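Local coordinates for protein GH127 beta-L-arabinofuranoside (Geobacillus stearothermophilus, PDB 4QK0) that probably hydrolyses beta-L-arabinofuranosides, removing L-arabinofuranose residues as a glycoside hydrolase of family 127, at residues D20-R25 / Y463-T468; H426-Q431 / I457-N462. All coordinates share one frame; numbering follows the deposited sequence.

Overall arrangement
Near the N terminus the chain runs from strand 15-18, an outermost strand of the seven-stranded antiparallel sheet, into helix 22-42. Interaction 1 sets the start of that helix against the loop 463-468, closing a long loop that contains most of the helical catalytic domain. Interaction 2 closes a much shorter loop nested inside it: soon after leaving the helices, 426-431 meets strand 453-461, joining the six- and seven-stranded sheets of the middle beta domain through their side chains. The centres of the contacts lie 12 Å apart, and they touch where T461 OG1 probably bonds T468 O. Together they tie the helical domain to the middle beta domain and that domain's two sheets to each other.

Interaction 1: D20-R25 / Y463-T468; sequences DQFWKR and YPWDGT
Both carboxylate oxygens of D20 are taken up by backbone N-H groups, and this shapes the helix start from which F22 reaches P464 and W465. W23 N gives a nearly straight capping bond to D20 OD2 (2.8 Å), and K24 N gives a more bent one to D20 OD1 (2.8 Å, 144°); each oxygen uses its syn lone pair. The contact itself is apolar. The F22 ring is carried out to the loop by a chi1 of -169°, which turns CG to the far side of CB from the backbone N, and there P464 CD sits over one face, 4.1 Å from F22 CG and offset toward the rim. F22 CE1 meets the indole at an oblique approach, 4.0 Å from W465 CZ2. The peptide bond before P464 is cis, and P464 CG lies above the centre of the W465 ring, so proline and indole form one block against the phenylalanine. Beyond W465, an Asx turn, T468 N to D466 OD2, leads the loop into its next strand. F22 also packs against Y365, whose hydroxyl is bonded to W23 NE1, while W465 leans on strands 557-562 and 593-603. This small apolar cluster thus sits at a domain junction: the first helix of the catalytic domain, whose clan has the (alpha/alpha)6-barrel fold, meets a loop between neighbouring strands of the beta-sandwich domain.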
loop_
_atom_site.group_PDB
_atom_site.type_symbol
_atom_site.label_atom_id
_atom_site.label_comp_id
_atom_site.label_asym_id
_atom_site.label_seq_id
_atom_site.Cartn_x
_atom_site.Cartn_y
_atom_site.Cartn_z
ATOM N N ASP A 20 -34.801 19.847 12.882
ATOM C CA ASP A 20 -34.832 18.493 12.338
ATOM C C ASP A 20 -34.452 17.513 13.436
ATOM O O ASP A 20 -34.427 17.880 14.589
ATOM C CB ASP A 20 -33.935 18.386 11.097
ATOM C CG ASP A 20 -32.511 18.118 11.440
ATOM O OD1 ASP A 20 -32.092 18.521 12.569
ATOM O OD2 ASP A 20 -31.826 17.482 10.587
ATOM N N GLN A 21 -34.227 16.266 13.079
ATOM C CA GLN A 21 -33.727 15.280 14.033
ATOM C C GLN A 21 -32.257 15.027 13.768
ATOM O O GLN A 21 -31.430 15.070 14.672
ATOM C CB GLN A 21 -34.462 13.959 13.854
ATOM C CG GLN A 21 -35.917 13.968 14.294
ATOM C CD GLN A 21 -36.075 14.423 15.731
ATOM O OE1 GLN A 21 -36.313 15.599 15.969
ATOM N NE2 GLN A 21 -35.920 13.510 16.694
ATOM N N PHE A 22 -31.939 14.808 12.504
ATOM C CA PHE A 22 -30.629 14.377 12.117
ATOM C C PHE A 22 -29.522 15.367 12.495
ATOM O O PHE A 22 -28.618 15.012 13.261
ATOM C CB PHE A 22 -30.643 14.061 10.597
ATOM C CG PHE A 22 -29.417 13.370 10.117
ATOM C CD1 PHE A 22 -29.273 11.995 10.279
ATOM C CD2 PHE A 22 -28.369 14.096 9.572
ATOM C CE1 PHE A 22 -28.122 11.362 9.846
ATOM C CE2 PHE A 22 -27.222 13.460 9.144
ATOM C CZ PHE A 22 -27.093 12.092 9.289
ATOM N N TRP A 23 -29.554 16.602 11.962
ATOM C CA TRP A 23 -28.493 17.572 12.288
ATOM C C TRP A 23 -28.608 18.142 13.683
ATOM O O TRP A 23 -27.608 18.437 14.324
ATOM C CB TRP A 23 -28.396 18.679 11.261
ATOM C CG TRP A 23 -27.961 18.148 9.968
ATOM C CD1 TRP A 23 -28.724 17.972 8.854
ATOM C CD2 TRP A 23 -26.665 17.662 9.645
ATOM N NE1 TRP A 23 -27.991 17.425 7.862
ATOM C CE2 TRP A 23 -26.709 17.242 8.306
ATOM C CE3 TRP A 23 -25.481 17.552 10.356
ATOM C CZ2 TRP A 23 -25.611 16.687 7.655
ATOM C CZ3 TRP A 23 -24.366 17.007 9.707
ATOM C CH2 TRP A 23 -24.443 16.573 8.376
ATOM N N LYS A 24 -29.815 18.218 14.198
ATOM C CA LYS A 24 -29.997 18.746 15.540
ATOM C C LYS A 24 -29.302 17.875 16.553
ATOM O O LYS A 24 -28.601 18.385 17.455
ATOM C CB LYS A 24 -31.479 18.851 15.903
ATOM C CG LYS A 24 -31.738 19.779 17.098
ATOM C CD LYS A 24 -33.228 19.949 17.388
ATOM C CE LYS A 24 -33.808 18.721 18.107
ATOM N NZ LYS A 24 -33.350 18.609 19.531
ATOM N N ARG A 25 -29.446 16.566 16.406
ATOM C CA ARG A 25 -28.709 15.632 17.271
ATOM C C ARG A 25 -27.188 15.877 17.221
ATOM O O ARG A 25 -26.513 15.908 18.264
ATOM C CB ARG A 25 -29.068 14.179 16.923
ATOM C CG ARG A 25 -28.724 13.169 18.027
ATOM C CD ARG A 25 -28.671 11.748 17.483
ATOM N NE ARG A 25 -27.543 11.588 16.594
ATOM C CZ ARG A 25 -26.293 11.370 16.982
ATOM N NH1 ARG A 25 -25.963 11.291 18.272
ATOM N NH2 ARG A 25 -25.354 11.185 16.059
ATOM N N TYR A 463 -35.956 13.596 5.529
ATOM C CA TYR A 463 -34.690 13.470 4.844
ATOM C C TYR A 463 -33.601 13.452 5.900
ATOM O O TYR A 463 -33.654 14.225 6.865
ATOM C CB TYR A 463 -34.533 14.649 3.947
ATOM C CG TYR A 463 -33.596 14.559 2.734
ATOM C CD1 TYR A 463 -32.244 14.832 2.847
ATOM C CD2 TYR A 463 -34.123 14.413 1.456
ATOM C CE1 TYR A 463 -31.445 14.851 1.732
ATOM C CE2 TYR A 463 -33.320 14.457 0.347
ATOM C CZ TYR A 463 -31.999 14.672 0.481
ATOM O OH TYR A 463 -31.207 14.688 -0.651
ATOM N N PRO A 464 -32.587 12.569 5.732
ATOM C CA PRO A 464 -32.306 11.783 4.543
ATOM C C PRO A 464 -32.969 10.444 4.452
ATOM O O PRO A 464 -32.730 9.719 3.472
ATOM C CB PRO A 464 -30.801 11.594 4.629
ATOM C CG PRO A 464 -30.551 11.500 6.076
ATOM C CD PRO A 464 -31.513 12.465 6.714
ATOM N N TRP A 465 -33.819 10.098 5.417
ATOM C CA TRP A 465 -34.441 8.741 5.446
ATOM C C TRP A 465 -35.588 8.609 4.489
ATOM O O TRP A 465 -35.989 7.491 4.152
ATOM C CB TRP A 465 -34.874 8.348 6.865
ATOM C CG TRP A 465 -33.777 8.563 7.812
ATOM C CD1 TRP A 465 -33.789 9.344 8.900
ATOM C CD2 TRP A 465 -32.478 7.985 7.736
ATOM N NE1 TRP A 465 -32.566 9.333 9.497
ATOM C CE2 TRP A 465 -31.745 8.490 8.811
ATOM C CE3 TRP A 465 -31.873 7.086 6.860
ATOM C CZ2 TRP A 465 -30.429 8.130 9.061
ATOM C CZ3 TRP A 465 -30.526 6.733 7.086
ATOM C CH2 TRP A 465 -29.828 7.265 8.173
ATOM N N ASP A 466 -36.117 9.745 4.043
ATOM C CA ASP A 466 -37.271 9.758 3.158
ATOM C C ASP A 466 -37.188 10.981 2.234
ATOM O O ASP A 466 -36.656 12.035 2.636
ATOM C CB ASP A 466 -38.533 9.782 4.047
ATOM C CG ASP A 466 -39.772 10.045 3.277
ATOM O OD1 ASP A 466 -40.255 9.115 2.615
ATOM O OD2 ASP A 466 -40.236 11.206 3.313
ATOM N N GLY A 467 -37.727 10.850 1.030
ATOM C CA GLY A 467 -37.583 11.886 0.027
ATOM C C GLY A 467 -38.719 12.900 -0.123
ATOM O O GLY A 467 -38.729 13.691 -1.080
ATOM N N THR A 468 -39.669 12.885 0.808
ATOM C CA THR A 468 -40.798 13.819 0.791
ATOM C C THR A 468 -40.439 15.062 1.604
ATOM O O THR A 468 -40.012 14.991 2.775
ATOM C CB THR A 468 -42.077 13.163 1.321
ATOM O OG1 THR A 468 -42.507 12.147 0.381
ATOM C CG2 THR A 468 -43.194 14.195 1.452
#

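Interaction 2: H426-Q431 / I457-N462; sequences HYIYLQ and IMQETN
Y429 and Q459 meet head-on: the tyrosine has CG on the far side of CB from its carbonyl carbon, and the glutamine, whose chi1 of -93° is off a staggered value, straightens past CG and brings its amide up to the phenol oxygen. There Q459 NE2 donates to Y429 OH at 3.1 Å, with an N-H...O angle of 152°; the oxygen lies a little off the amide plane. Ring and amide stand almost perpendicular, 87° apart, and the aliphatic part of the glutamine helps enclose the hydroxyl, with Q459 CG 3.6 Å from Y429 OH. The methyl I428 CG2 rests over one face of the Y429 ring and also touches the amide, 3.7 Å from Q459 NE2. All three side chains are buried, and the polar ends of Y429 and Q459 are well supplied. Y429 OH has its stronger partner in S444 OG, Q459 NE2 is bonded to L440 O as well, and Q459 OE1 accepts from V442 N, which should fix the rotation of the amide. Y429 CA and I457 CA are 10.2 Å apart, and their strands, 429-431 and 453-461, belong to different sheets that face one another through side chains alone, as in the core of a beta-sandwich.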
loop_
_atom_site.group_PDB
_atom_site.type_symbol
_atom_site.label_atom_id
_atom_site.label_comp_id
_atom_site.label_asym_id
_atom_site.label_seq_id
_atom_site.Cartn_x
_atom_site.Cartn_y
_atom_site.Cartn_z
ATOM N N HIS A 426 -25.848 27.400 7.862
ATOM C CA HIS A 426 -25.365 28.331 6.853
ATOM C C HIS A 426 -25.288 27.701 5.465
ATOM O O HIS A 426 -25.066 28.411 4.518
ATOM C CB HIS A 426 -23.950 28.777 7.130
ATOM C CG HIS A 426 -23.754 29.520 8.401
ATOM N ND1 HIS A 426 -24.619 29.389 9.459
ATOM C CD2 HIS A 426 -22.755 30.335 8.828
ATOM C CE1 HIS A 426 -24.194 30.123 10.467
ATOM N NE2 HIS A 426 -23.066 30.706 10.109
ATOM N N TYR A 427 -25.440 26.380 5.336
ATOM C CA TYR A 427 -25.305 25.734 4.031
ATOM C C TYR A 427 -26.640 25.346 3.400
ATOM O O TYR A 427 -26.678 24.876 2.270
ATOM C CB TYR A 427 -24.389 24.464 4.130
ATOM C CG TYR A 427 -22.988 24.791 4.561
ATOM C CD1 TYR A 427 -22.701 25.090 5.901
ATOM C CD2 TYR A 427 -21.958 24.882 3.648
ATOM C CE1 TYR A 427 -21.418 25.442 6.316
ATOM C CE2 TYR A 427 -20.676 25.233 4.051
ATOM C CZ TYR A 427 -20.419 25.497 5.388
ATOM O OH TYR A 427 -19.162 25.829 5.799
ATOM N N ILE A 428 -27.724 25.451 4.131
ATOM C CA ILE A 428 -29.007 24.952 3.620
ATOM C C ILE A 428 -29.536 25.844 2.488
ATOM O O ILE A 428 -30.043 25.329 1.492
ATOM C CB ILE A 428 -30.034 24.877 4.755
ATOM C CG1 ILE A 428 -29.542 23.918 5.845
ATOM C CG2 ILE A 428 -31.380 24.385 4.252
ATOM C CD1 ILE A 428 -30.354 23.961 7.107
ATOM N N TYR A 429 -29.474 27.156 2.702
ATOM C CA TYR A 429 -30.138 28.155 1.810
ATOM C C TYR A 429 -29.140 29.153 1.300
ATOM O O TYR A 429 -28.117 29.382 1.932
ATOM C CB TYR A 429 -31.256 28.934 2.556
ATOM C CG TYR A 429 -32.344 28.069 3.203
ATOM C CD1 TYR A 429 -33.395 27.541 2.465
ATOM C CD2 TYR A 429 -32.318 27.813 4.557
ATOM C CE1 TYR A 429 -34.363 26.751 3.062
ATOM C CE2 TYR A 429 -33.294 27.038 5.157
ATOM C CZ TYR A 429 -34.304 26.506 4.410
ATOM O OH TYR A 429 -35.276 25.720 5.045
ATOM N N LEU A 430 -29.402 29.714 0.140
ATOM C CA LEU A 430 -28.658 30.894 -0.326
ATOM C C LEU A 430 -29.651 31.945 -0.871
ATOM O O LEU A 430 -30.393 31.683 -1.827
ATOM C CB LEU A 430 -27.660 30.522 -1.407
ATOM C CG LEU A 430 -26.896 31.704 -1.987
ATOM C CD1 LEU A 430 -25.897 32.300 -0.996
ATOM C CD2 LEU A 430 -26.181 31.284 -3.269
ATOM N N GLN A 431 -29.623 33.131 -0.264
ATOM C CA GLN A 431 -30.414 34.271 -0.708
ATOM C C GLN A 431 -29.594 35.056 -1.698
ATOM O O GLN A 431 -28.522 35.529 -1.397
ATOM C CB GLN A 431 -30.802 35.202 0.448
ATOM C CG GLN A 431 -31.642 36.407 0.020
ATOM C CD GLN A 431 -32.977 35.958 -0.474
ATOM O OE1 GLN A 431 -33.802 35.506 0.319
ATOM N NE2 GLN A 431 -33.185 36.006 -1.799
ATOM N N ILE A 457 -39.802 30.916 5.303
ATOM C CA ILE A 457 -39.857 29.601 4.651
ATOM C C ILE A 457 -39.567 28.474 5.629
ATOM O O ILE A 457 -38.641 28.562 6.412
ATOM C CB ILE A 457 -38.924 29.585 3.458
ATOM C CG1 ILE A 457 -39.567 30.439 2.389
ATOM C CG2 ILE A 457 -38.748 28.158 2.932
ATOM C CD1 ILE A 457 -38.662 30.835 1.285
HETATM N N MSE A 458 -40.426 27.470 5.631
HETATM C CA MSE A 458 -40.339 26.337 6.540
HETATM C C MSE A 458 -40.150 25.103 5.691
HETATM O O MSE A 458 -40.862 24.934 4.688
HETATM C CB MSE A 458 -41.676 26.207 7.243
HETATM C CG MSE A 458 -41.624 26.095 8.752
HETATM SE SE MSE A 458 -43.344 26.528 9.539
HETATM C CE MSE A 458 -43.748 28.236 8.623
ATOM N N GLN A 459 -39.200 24.241 6.079
ATOM C CA GLN A 459 -39.047 22.879 5.493
ATOM C C GLN A 459 -39.414 21.834 6.513
ATOM O O GLN A 459 -38.820 21.826 7.587
ATOM C CB GLN A 459 -37.599 22.578 5.189
ATOM C CG GLN A 459 -37.125 22.885 3.827
ATOM C CD GLN A 459 -35.800 22.236 3.517
ATOM O OE1 GLN A 459 -35.723 21.026 3.296
ATOM N NE2 GLN A 459 -34.766 23.027 3.495
ATOM N N GLU A 460 -40.311 20.922 6.169
ATOM C CA GLU A 460 -40.594 19.750 7.012
ATOM C C GLU A 460 -40.279 18.511 6.187
ATOM O O GLU A 460 -40.766 18.369 5.075
ATOM C CB GLU A 460 -42.059 19.701 7.458
ATOM C CG GLU A 460 -42.497 20.956 8.221
ATOM C CD GLU A 460 -43.982 20.948 8.620
ATOM O OE1 GLU A 460 -44.875 21.075 7.743
ATOM O OE2 GLU A 460 -44.246 20.824 9.829
ATOM N N THR A 461 -39.471 17.629 6.730
ATOM C CA THR A 461 -39.012 16.459 5.965
ATOM C C THR A 461 -38.288 15.506 6.898
ATOM O O THR A 461 -37.680 15.965 7.877
ATOM C CB THR A 461 -38.038 16.858 4.832
ATOM O OG1 THR A 461 -37.723 15.703 4.037
ATOM C CG2 THR A 461 -36.803 17.508 5.376
ATOM N N ASN A 462 -38.388 14.212 6.612
ATOM C CA ASN A 462 -37.575 13.191 7.323
ATOM C C ASN A 462 -36.307 12.807 6.545
ATOM O O ASN A 462 -35.663 11.824 6.874
ATOM C CB ASN A 462 -38.368 11.909 7.599
ATOM C CG ASN A 462 -39.612 12.147 8.446
ATOM O OD1 ASN A 462 -40.667 11.574 8.163
ATOM N ND2 ASN A 462 -39.510 13.013 9.456
#